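Local coordinates for putative superoxide reductase (Thermotoga maritima, PDB 3QZB), which probably catalyses the reduction of superoxide to hydrogen peroxide at a non-haem iron centre, using electrons passed on by rubredoxin, at residues A[24-29]-A[54-58]; A[29-35]-A[121-127]; A[59-63]-A[97-101]; A[48-52]-A[65-70]. All blocks are in the same frame, centred on the assembly; numbering follows the deposited sequence.

Overall arrangement
Contacts 2 and 4 lie in the core, their centres about 3 Å from the centre of the chain and about 5 Å from each other. Both span the two sheets of the immunoglobulin-like sandwich: strands 31-34 and 44-51 are neighbours in one sheet, 65-74 and 119-127 in the other, and their packing is mostly apolar. Contacts 1 and 3 join surface loops, and polar chemistry weighs more there: histidine ligands and a bridging water in contact 1, a hydrogen-bonded asparagine in contact 3. Iron links contacts 1, 2 and 3, which supply H29, H57, H63 and C127 as ligands. Contact 4 supplies no ligand, but its I65 packs close to the site.

Contact 1: residues A[24-29]-A[54-58]; sequences FKKEKH and EIPHP. With FE (Fe (III) ion), chain B.
K28 and I55 carry the largest share of this loop-to-loop contact, burying 100 and 94 Å² respectively. CB of K28 sits 3.3 Å from the carbonyl O of I55 and also touches its CG2 methyl. CD of K28 lies 3.6 Å from CD2 of H57, the two side chains crossing at about a right angle; the bend at chi3 (62°) brings CE past P56 O, and the one at chi4 (67°) turns NZ off. I55 reaches into the opposite loop, its terminal CD1 coming within 3.5 Å of K25 O and equally close to K26 C. A water joins the backbones by donating to F24 O (2.7 Å) and accepting from I55 N. The loops converge on the four-histidine, one-cysteine iron centre of superoxide reductases, where H29 NE2 and H57 NE2 each bind iron at 2.2 Å. These nitrogens are 3.0 Å apart because they share the metal, and the two ring planes meet obliquely at 70°. Second-shell bonds fix both rings: E27 OE2 accepts from H29 ND1 (2.7 Å) and from the H29 backbone N, and H57 ND1 donates to P58 O. E27, an iron ligand by similarity, is not among the five ligands here. E54 approaches the edge of the F24 ring, with CG 3.4 Å from F24 CE2, though E54 has two modelled conformers and this detail is provisional. Replacing F24 by alanine removes the ring and would probably open a gap beside V32 CG2 and K25 CG, leaving E54 CG without the ring edge.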
# COMPACT_ATOMS: atom_id res chain seq x y z
N PHE A 24 23.86 7.12 -8.54
CA PHE A 24 23.14 6.28 -9.51
C PHE A 24 23.99 5.85 -10.71
O PHE A 24 23.68 4.87 -11.37
CB PHE A 24 21.84 6.94 -9.98
CG PHE A 24 22.03 8.05 -10.97
CD1 PHE A 24 22.28 9.34 -10.56
CD2 PHE A 24 22.00 7.78 -12.35
CE1 PHE A 24 22.44 10.36 -11.48
CE2 PHE A 24 22.20 8.81 -13.27
CZ PHE A 24 22.40 10.08 -12.84
N LYS A 25 25.07 6.59 -10.97
CA LYS A 25 25.99 6.19 -12.03
C LYS A 25 26.84 4.98 -11.64
O LYS A 25 27.51 4.40 -12.50
CB LYS A 25 26.89 7.37 -12.45
CG LYS A 25 26.07 8.50 -13.05
CD LYS A 25 26.88 9.69 -13.56
CE LYS A 25 25.92 10.66 -14.30
NZ LYS A 25 26.60 11.83 -14.95
N LYS A 26 26.86 4.63 -10.35
CA LYS A 26 27.64 3.51 -9.83
C LYS A 26 26.77 2.42 -9.24
O LYS A 26 27.26 1.32 -9.06
CB LYS A 26 28.58 4.03 -8.74
CG LYS A 26 29.63 5.00 -9.32
CD LYS A 26 30.61 5.60 -8.31
CE LYS A 26 31.61 6.56 -9.04
NZ LYS A 26 32.58 7.27 -8.13
N GLU A 27 25.52 2.70 -8.91
CA GLU A 27 24.69 1.84 -8.08
C GLU A 27 23.27 1.76 -8.66
O GLU A 27 22.53 2.76 -8.65
CB GLU A 27 24.68 2.35 -6.64
CG GLU A 27 23.72 1.60 -5.71
CD GLU A 27 23.89 0.09 -5.69
OE1 GLU A 27 24.97 -0.35 -5.17
OE2 GLU A 27 23.00 -0.60 -6.19
N LYS A 28 22.88 0.58 -9.16
CA LYS A 28 21.60 0.37 -9.78
C LYS A 28 20.42 0.67 -8.85
O LYS A 28 19.33 0.96 -9.35
CB LYS A 28 21.49 -1.06 -10.28
CG LYS A 28 21.50 -2.13 -9.22
CD LYS A 28 21.35 -3.56 -9.71
CE LYS A 28 22.40 -4.05 -10.59
NZ LYS A 28 23.64 -4.15 -9.80
N HIS A 29 20.57 0.54 -7.54
CA HIS A 29 19.45 0.66 -6.65
C HIS A 29 19.01 2.09 -6.36
O HIS A 29 17.94 2.27 -5.77
CB HIS A 29 19.75 -0.03 -5.33
CG HIS A 29 19.77 -1.51 -5.39
ND1 HIS A 29 20.92 -2.25 -5.49
CD2 HIS A 29 18.74 -2.37 -5.43
CE1 HIS A 29 20.56 -3.53 -5.54
NE2 HIS A 29 19.24 -3.63 -5.54
N GLU A 54 20.19 4.25 -14.96
CA GLU A 54 21.37 4.12 -15.78
C GLU A 54 21.90 2.71 -15.78
O GLU A 54 22.29 2.22 -16.82
CB GLU A 54 22.41 5.06 -15.24
CG GLU A 54 22.21 6.48 -15.70
CD GLU A 54 23.07 6.84 -16.88
OE1 GLU A 54 22.99 6.14 -17.91
OE2 GLU A 54 23.84 7.80 -16.78
N ILE A 55 21.96 2.09 -14.62
CA ILE A 55 22.41 0.71 -14.48
C ILE A 55 21.18 -0.13 -14.23
O ILE A 55 20.50 0.06 -13.22
CB ILE A 55 23.41 0.49 -13.33
CG1 ILE A 55 24.63 1.40 -13.50
CG2 ILE A 55 23.83 -1.00 -13.29
CD1 ILE A 55 25.56 1.44 -12.36
N PRO A 56 20.87 -1.09 -15.09
CA PRO A 56 19.64 -1.82 -14.96
C PRO A 56 19.55 -2.67 -13.68
O PRO A 56 20.55 -3.18 -13.18
CB PRO A 56 19.63 -2.73 -16.18
CG PRO A 56 20.80 -2.46 -16.98
CD PRO A 56 21.62 -1.42 -16.34
N HIS A 57 18.32 -2.78 -13.18
CA HIS A 57 18.05 -3.67 -12.06
C HIS A 57 17.19 -4.82 -12.55
O HIS A 57 16.26 -4.62 -13.32
CB HIS A 57 17.35 -2.91 -10.90
CG HIS A 57 17.23 -3.73 -9.63
ND1 HIS A 57 16.28 -4.73 -9.50
CD2 HIS A 57 17.94 -3.73 -8.47
CE1 HIS A 57 16.42 -5.31 -8.31
NE2 HIS A 57 17.42 -4.74 -7.67
N PRO A 58 17.46 -6.06 -12.07
CA PRO A 58 16.60 -7.18 -12.43
C PRO A 58 15.14 -7.02 -12.10
O PRO A 58 14.78 -6.24 -11.16
CB PRO A 58 17.21 -8.34 -11.61
CG PRO A 58 18.64 -7.97 -11.43
CD PRO A 58 18.61 -6.47 -11.24
FE FE B . 18.17 -5.50 -5.72
O HOH W 1 21.31 3.76 -12.14

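Contact 2: residues A[29-35]-A[121-127]; sequences HVPVIEA and IIALSYC. With FE (Fe (III) ion), chain B.
The carbonyl O of H29 and the hydroxyl OG of S125 lie 3.6 Å apart and are bridged by a water that hydrogen-bonds to each at 2.7 Å, donating to H29 O. S125 OG, set between its own backbone N and carbonyl carbon (chi1 59°), also lies against the ring of P31, 3.5 Å from P31 CG. Farther along, the contact becomes apolar. I33 brings CG1 to 3.8 Å from A123 CB and turns CD1 towards I121 O, while A35 CB meets I121 CD1 at 3.7 Å. At the opposite end, C127 SG binds iron at 2.3 Å and approaches the H29 ring at its edge, both residues being ligands. Segments 31-34 and 121-127 belong to different sheets of the sandwich and run at 148°; their short axes come within 7.3 Å, a tight approach in keeping with the small side chains P31, A123 and S125 between them. Strand 31-34 is an outermost strand of its three-stranded sheet within the chain, joined to 44-51 by backbone hydrogen bonds, V32 with T50 and E34 with V48. Strand 119-127 lies between 65-74 and 131-141, and its I122, L124 and Y126 pack against the second subunit.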
# COMPACT_ATOMS: atom_id res chain seq x y z
N HIS A 29 20.57 0.54 -7.54
CA HIS A 29 19.45 0.66 -6.65
C HIS A 29 19.01 2.09 -6.36
O HIS A 29 17.94 2.27 -5.77
CB HIS A 29 19.75 -0.03 -5.33
CG HIS A 29 19.77 -1.51 -5.39
ND1 HIS A 29 20.92 -2.25 -5.49
CD2 HIS A 29 18.74 -2.37 -5.43
CE1 HIS A 29 20.56 -3.53 -5.54
NE2 HIS A 29 19.24 -3.63 -5.54
N VAL A 30 19.76 3.09 -6.76
CA VAL A 30 19.44 4.46 -6.35
C VAL A 30 18.15 4.91 -7.07
O VAL A 30 18.06 4.86 -8.32
CB VAL A 30 20.58 5.42 -6.69
CG1 VAL A 30 20.14 6.85 -6.37
CG2 VAL A 30 21.88 5.00 -5.94
N PRO A 31 17.15 5.43 -6.32
CA PRO A 31 15.95 5.98 -7.00
C PRO A 31 16.30 7.37 -7.52
O PRO A 31 16.74 8.21 -6.74
CB PRO A 31 14.90 5.97 -5.90
CG PRO A 31 15.67 6.16 -4.64
CD PRO A 31 17.01 5.43 -4.86
N VAL A 32 16.13 7.59 -8.81
CA VAL A 32 16.50 8.83 -9.44
C VAL A 32 15.27 9.70 -9.70
O VAL A 32 14.32 9.25 -10.33
CB VAL A 32 17.25 8.60 -10.75
CG1 VAL A 32 17.60 9.95 -11.42
CG2 VAL A 32 18.53 7.76 -10.48
N ILE A 33 15.29 10.91 -9.13
CA ILE A 33 14.19 11.88 -9.23
C ILE A 33 14.39 12.76 -10.46
O ILE A 33 15.50 13.29 -10.66
CB ILE A 33 14.18 12.78 -8.00
CG1 ILE A 33 13.88 11.98 -6.71
CG2 ILE A 33 13.08 13.88 -8.17
CD1 ILE A 33 14.30 12.69 -5.44
N GLU A 34 13.34 12.93 -11.25
CA GLU A 34 13.29 13.95 -12.30
C GLU A 34 12.11 14.86 -11.97
O GLU A 34 10.97 14.43 -11.96
CB GLU A 34 13.09 13.32 -13.64
CG GLU A 34 14.25 12.44 -14.04
CD GLU A 34 13.95 11.68 -15.32
OE1 GLU A 34 14.04 12.29 -16.42
OE2 GLU A 34 13.63 10.49 -15.28
N ALA A 35 12.42 16.12 -11.71
CA ALA A 35 11.39 17.11 -11.37
C ALA A 35 11.98 18.47 -11.73
O ALA A 35 13.18 18.65 -11.64
CB ALA A 35 11.06 17.05 -9.85
N ILE A 121 11.97 17.22 -2.19
CA ILE A 121 11.40 15.92 -2.62
C ILE A 121 12.38 14.82 -2.16
O ILE A 121 13.57 14.92 -2.44
CB ILE A 121 11.21 15.88 -4.15
CG1 ILE A 121 10.30 16.98 -4.65
CG2 ILE A 121 10.74 14.47 -4.59
CD1 ILE A 121 10.43 17.25 -6.17
N ILE A 122 11.89 13.82 -1.46
CA ILE A 122 12.66 12.67 -1.00
C ILE A 122 12.04 11.41 -1.61
O ILE A 122 10.85 11.17 -1.50
CB ILE A 122 12.71 12.57 0.52
CG1 ILE A 122 13.26 13.84 1.20
CG2 ILE A 122 13.57 11.36 0.93
CD1 ILE A 122 13.09 13.84 2.71
N ALA A 123 12.86 10.63 -2.31
CA ALA A 123 12.45 9.34 -2.86
C ALA A 123 13.08 8.22 -2.00
O ALA A 123 14.27 8.29 -1.66
CB ALA A 123 12.92 9.20 -4.30
N LEU A 124 12.24 7.25 -1.68
CA LEU A 124 12.67 6.04 -0.94
C LEU A 124 12.22 4.85 -1.77
O LEU A 124 11.06 4.75 -2.17
CB LEU A 124 12.01 6.02 0.41
CG LEU A 124 12.42 4.89 1.38
CD1 LEU A 124 13.78 5.06 1.89
CD2 LEU A 124 11.40 4.78 2.52
N SER A 125 13.13 3.90 -2.01
CA SER A 125 12.77 2.70 -2.75
C SER A 125 13.22 1.45 -2.02
O SER A 125 14.13 1.53 -1.16
CB SER A 125 13.35 2.74 -4.16
OG SER A 125 14.74 2.85 -4.13
N TYR A 126 12.61 0.33 -2.35
CA TYR A 126 12.82 -0.92 -1.64
C TYR A 126 12.96 -2.05 -2.65
O TYR A 126 12.08 -2.28 -3.47
CB TYR A 126 11.61 -1.19 -0.71
CG TYR A 126 11.74 -2.48 0.06
CD1 TYR A 126 12.75 -2.68 0.98
CD2 TYR A 126 10.87 -3.50 -0.17
CE1 TYR A 126 12.90 -3.90 1.62
CE2 TYR A 126 10.99 -4.74 0.48
CZ TYR A 126 12.02 -4.92 1.35
OH TYR A 126 12.22 -6.15 1.98
N CYS A 127 14.08 -2.78 -2.52
CA CYS A 127 14.35 -4.03 -3.23
C CYS A 127 14.01 -5.17 -2.32
O CYS A 127 14.21 -5.11 -1.11
CB CYS A 127 15.82 -4.04 -3.63
SG CYS A 127 16.25 -5.65 -4.41
FE FE B . 18.17 -5.50 -5.72
O HOH W 2 16.07 0.56 -4.82

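Contact 3: residues A[59-63]-A[97-101]; sequences NTTEH and GPNIG. With FE (Fe (III) ion), chain B.
N99 carries most of this contact, its amide being used at both ends by the 59-63 loop. The carbonyl OD1 accepts from the backbone N of T61 at 3.0 Å; the bond is fairly straight (163°), though the donor is tilted from the carbonyl plane. ND2 gives one N-H to E62 OE1 at 2.8 Å, nearly linear at 171°, leaving in the plane of the amide and meeting the syn lone pair of the carboxylate. Its other N-H goes to a water 3.0 Å from ND2, which in turn donates to E62 OE2, so a bond at OE1 and a water at OE2 together hold the carboxylate against the amide. The backbone N of N99 closes the network by donating to T61 OG1 at 3.1 Å, a bent bond (137°). That hydroxyl is also hydrogen-bonded to H91 O. N99 takes the third position of a type II β turn running from G97 to I100. P98, in the second, packs its CB against T61 OG1 (3.8 Å) and E62 OE2. Within the other loop, T60 OG1 accepts from H63 N at 3.0 Å in an ST motif, and T60 N bonds to H63 O, bracing the backbone just where H63 turns NE2 to the iron (2.2 Å). Segment 59-63 belongs to the connection between strands 44-51 and 65-74. The loop holding 97-101 connects strand 81-87 to strand 103-115. At this outlying end of the chain, T61, E62 and P98 also pack against E62 and P98 of the third subunit.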
# COMPACT_ATOMS: atom_id res chain seq x y z
N ASN A 59 14.29 -7.76 -12.79
CA ASN A 59 12.89 -7.84 -12.40
C ASN A 59 12.47 -9.27 -12.63
O ASN A 59 11.83 -9.63 -13.60
CB ASN A 59 12.06 -6.92 -13.23
CG ASN A 59 10.66 -6.75 -12.69
OD1 ASN A 59 10.27 -7.40 -11.69
ND2 ASN A 59 9.88 -5.86 -13.33
N THR A 60 12.87 -10.13 -11.70
CA THR A 60 12.53 -11.55 -11.71
C THR A 60 11.64 -11.86 -10.53
O THR A 60 11.51 -11.06 -9.59
CB THR A 60 13.79 -12.44 -11.68
OG1 THR A 60 14.38 -12.28 -10.38
CG2 THR A 60 14.79 -12.06 -12.80
N THR A 61 11.07 -13.07 -10.51
CA THR A 61 10.28 -13.44 -9.41
C THR A 61 11.09 -13.42 -8.09
O THR A 61 10.60 -13.04 -7.05
CB THR A 61 9.66 -14.83 -9.69
OG1 THR A 61 8.85 -14.81 -10.90
CG2 THR A 61 8.82 -15.35 -8.51
N GLU A 62 12.36 -13.82 -8.16
CA GLU A 62 13.23 -13.89 -7.01
C GLU A 62 13.82 -12.56 -6.56
O GLU A 62 14.15 -12.41 -5.38
CB GLU A 62 14.37 -14.91 -7.26
CG GLU A 62 13.89 -16.32 -7.62
CD GLU A 62 13.34 -16.51 -9.08
OE1 GLU A 62 13.55 -15.67 -10.00
OE2 GLU A 62 12.73 -17.60 -9.31
N HIS A 63 13.97 -11.62 -7.50
CA HIS A 63 14.72 -10.38 -7.23
C HIS A 63 14.08 -9.25 -8.02
O HIS A 63 14.16 -9.22 -9.24
CB HIS A 63 16.18 -10.53 -7.62
CG HIS A 63 17.02 -9.33 -7.35
ND1 HIS A 63 18.18 -9.10 -8.04
CD2 HIS A 63 16.85 -8.26 -6.52
CE1 HIS A 63 18.70 -7.95 -7.62
NE2 HIS A 63 17.90 -7.41 -6.69
N GLY A 97 5.02 -21.49 -13.40
CA GLY A 97 6.35 -21.38 -12.82
C GLY A 97 6.81 -19.97 -12.68
O GLY A 97 6.28 -18.99 -13.27
N PRO A 98 7.85 -19.74 -11.86
CA PRO A 98 8.43 -18.39 -11.74
C PRO A 98 9.06 -18.01 -13.07
O PRO A 98 9.54 -18.84 -13.83
CB PRO A 98 9.51 -18.55 -10.65
CG PRO A 98 9.88 -19.99 -10.75
CD PRO A 98 8.61 -20.73 -11.09
N ASN A 99 9.00 -16.72 -13.37
CA ASN A 99 9.69 -16.18 -14.53
C ASN A 99 9.14 -16.65 -15.87
O ASN A 99 9.81 -16.46 -16.87
CB ASN A 99 11.23 -16.37 -14.45
CG ASN A 99 11.76 -15.73 -13.22
OD1 ASN A 99 11.60 -14.50 -13.05
ND2 ASN A 99 12.40 -16.49 -12.36
N ILE A 100 7.94 -17.23 -15.89
CA ILE A 100 7.29 -17.47 -17.19
C ILE A 100 5.86 -16.88 -17.19
O ILE A 100 5.07 -17.18 -18.09
CB ILE A 100 7.33 -18.95 -17.69
CG1 ILE A 100 6.54 -19.79 -16.70
CG2 ILE A 100 8.84 -19.48 -17.95
CD1 ILE A 100 6.38 -21.28 -17.27
N GLY A 101 5.53 -15.98 -16.27
CA GLY A 101 4.23 -15.32 -16.31
C GLY A 101 4.15 -14.24 -17.40
O GLY A 101 5.14 -13.85 -18.05
FE FE B . 18.17 -5.50 -5.72
O HOH W 3 13.38 -19.25 -11.82

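Contact 4: residues A[48-52]-A[65-70]; sequences VVTVG and IRWIKV
I68 projects into the hollow between V49 and V51. Its CG2 branch meets V49 CG1 at 3.7 Å, while CD1, carried out by a nearly extended chain (chi2 161°), lies 3.6 Å from V49 O and 4.1 Å from V51 CG2. The isoleucine thus crosses V49 obliquely and slides past V51 in the opposite direction. Two further pairs complete the fit, one on each side of it. I65 and V51 reach toward each other tip to tip, CG1 to CG1 at 3.7 Å, with I65 CD1 also close to V51 CG1. At the far end V49 CG2 and V70 CG2 pass each other at 3.9 Å. In segment 65-70 the usual alternation is broken at R66, whose psi of -41° is not extended; I65 and I68 consequently both face segment 48-51, three residues apart. An alanine in place of I68 would probably open a gap between V49 and V51, leaving their methyls without the CG2 and CD1 branches that now pack on them. The two strand segments lie 8.5 Å apart at 147°, one in each sheet of the immunoglobulin-like sandwich, and A123 and S125 of strand 119-127 touch V49 and V51 alongside. With side chains across the interface meeting entirely through hydrocarbon groups, the sheets are joined here by shape and exclusion of water, and I65 extends this apolar layer towards the iron ligands H57 and C127.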
# COMPACT_ATOMS: atom_id res chain seq x y z
N VAL A 48 9.00 12.25 -11.84
CA VAL A 48 9.32 10.88 -12.28
C VAL A 48 10.37 10.34 -11.33
O VAL A 48 11.36 11.01 -11.00
CB VAL A 48 9.85 10.85 -13.73
CG1 VAL A 48 9.97 9.40 -14.21
CG2 VAL A 48 8.93 11.63 -14.66
N VAL A 49 10.17 9.10 -10.88
CA VAL A 49 11.20 8.42 -10.07
C VAL A 49 11.43 7.04 -10.71
O VAL A 49 10.49 6.33 -11.03
CB VAL A 49 10.81 8.26 -8.61
CG1 VAL A 49 11.98 7.71 -7.82
CG2 VAL A 49 10.32 9.58 -8.01
N THR A 50 12.71 6.72 -10.92
CA THR A 50 13.12 5.49 -11.60
C THR A 50 14.25 4.82 -10.84
O THR A 50 15.23 5.44 -10.49
CB THR A 50 13.62 5.82 -13.02
OG1 THR A 50 12.65 6.63 -13.70
CG2 THR A 50 13.92 4.57 -13.83
N VAL A 51 14.10 3.52 -10.59
CA VAL A 51 15.24 2.70 -10.09
C VAL A 51 15.76 1.94 -11.33
O VAL A 51 15.01 1.44 -12.13
CB VAL A 51 14.79 1.74 -8.98
CG1 VAL A 51 15.93 0.81 -8.55
CG2 VAL A 51 14.27 2.54 -7.77
N GLY A 52 17.07 1.88 -11.42
CA GLY A 52 17.73 1.14 -12.48
C GLY A 52 17.81 2.04 -13.66
O GLY A 52 17.76 1.56 -14.76
N ILE A 65 12.55 -4.81 -7.61
CA ILE A 65 12.13 -3.62 -6.83
C ILE A 65 10.65 -3.67 -6.56
O ILE A 65 9.83 -3.84 -7.44
CB ILE A 65 12.48 -2.35 -7.63
CG1 ILE A 65 13.97 -2.30 -8.01
CG2 ILE A 65 12.02 -1.09 -6.86
CD1 ILE A 65 14.91 -2.39 -6.83
N ARG A 66 10.30 -3.56 -5.29
CA ARG A 66 8.92 -3.65 -4.82
C ARG A 66 8.14 -2.32 -4.93
O ARG A 66 6.96 -2.35 -5.24
CB ARG A 66 8.93 -4.07 -3.35
CG ARG A 66 9.39 -5.50 -3.07
CD ARG A 66 8.30 -6.48 -3.31
NE ARG A 66 8.62 -7.85 -2.93
CZ ARG A 66 8.66 -8.29 -1.69
NH1 ARG A 66 8.39 -7.50 -0.67
NH2 ARG A 66 8.96 -9.57 -1.44
N TRP A 67 8.79 -1.22 -4.60
CA TRP A 67 8.11 0.08 -4.52
C TRP A 67 9.06 1.22 -4.52
O TRP A 67 10.23 1.10 -4.19
CB TRP A 67 7.10 0.11 -3.34
CG TRP A 67 7.61 -0.22 -1.96
CD1 TRP A 67 7.36 -1.38 -1.29
CD2 TRP A 67 8.47 0.55 -1.06
NE1 TRP A 67 7.88 -1.35 -0.03
CE2 TRP A 67 8.58 -0.18 0.14
CE3 TRP A 67 9.13 1.78 -1.14
CZ2 TRP A 67 9.29 0.28 1.25
CZ3 TRP A 67 9.83 2.23 -0.06
CH2 TRP A 67 9.90 1.49 1.12
N ILE A 68 8.47 2.39 -4.82
CA ILE A 68 9.03 3.71 -4.59
C ILE A 68 7.98 4.47 -3.78
O ILE A 68 6.78 4.36 -4.10
CB ILE A 68 9.27 4.43 -5.92
CG1 ILE A 68 10.48 3.83 -6.65
CG2 ILE A 68 9.44 5.96 -5.71
CD1 ILE A 68 10.50 4.15 -8.14
N LYS A 69 8.40 5.22 -2.77
CA LYS A 69 7.53 6.22 -2.17
C LYS A 69 8.20 7.53 -2.23
O LYS A 69 9.43 7.63 -2.31
CB LYS A 69 6.98 5.80 -0.80
CG LYS A 69 7.99 5.67 0.29
CD LYS A 69 7.35 5.40 1.66
CE LYS A 69 6.37 4.24 1.75
NZ LYS A 69 6.90 2.92 1.24
N VAL A 70 7.40 8.60 -2.21
CA VAL A 70 7.89 9.96 -2.31
C VAL A 70 7.35 10.73 -1.10
O VAL A 70 6.20 10.60 -0.74
CB VAL A 70 7.45 10.60 -3.59
CG1 VAL A 70 7.82 12.12 -3.67
CG2 VAL A 70 8.02 9.85 -4.82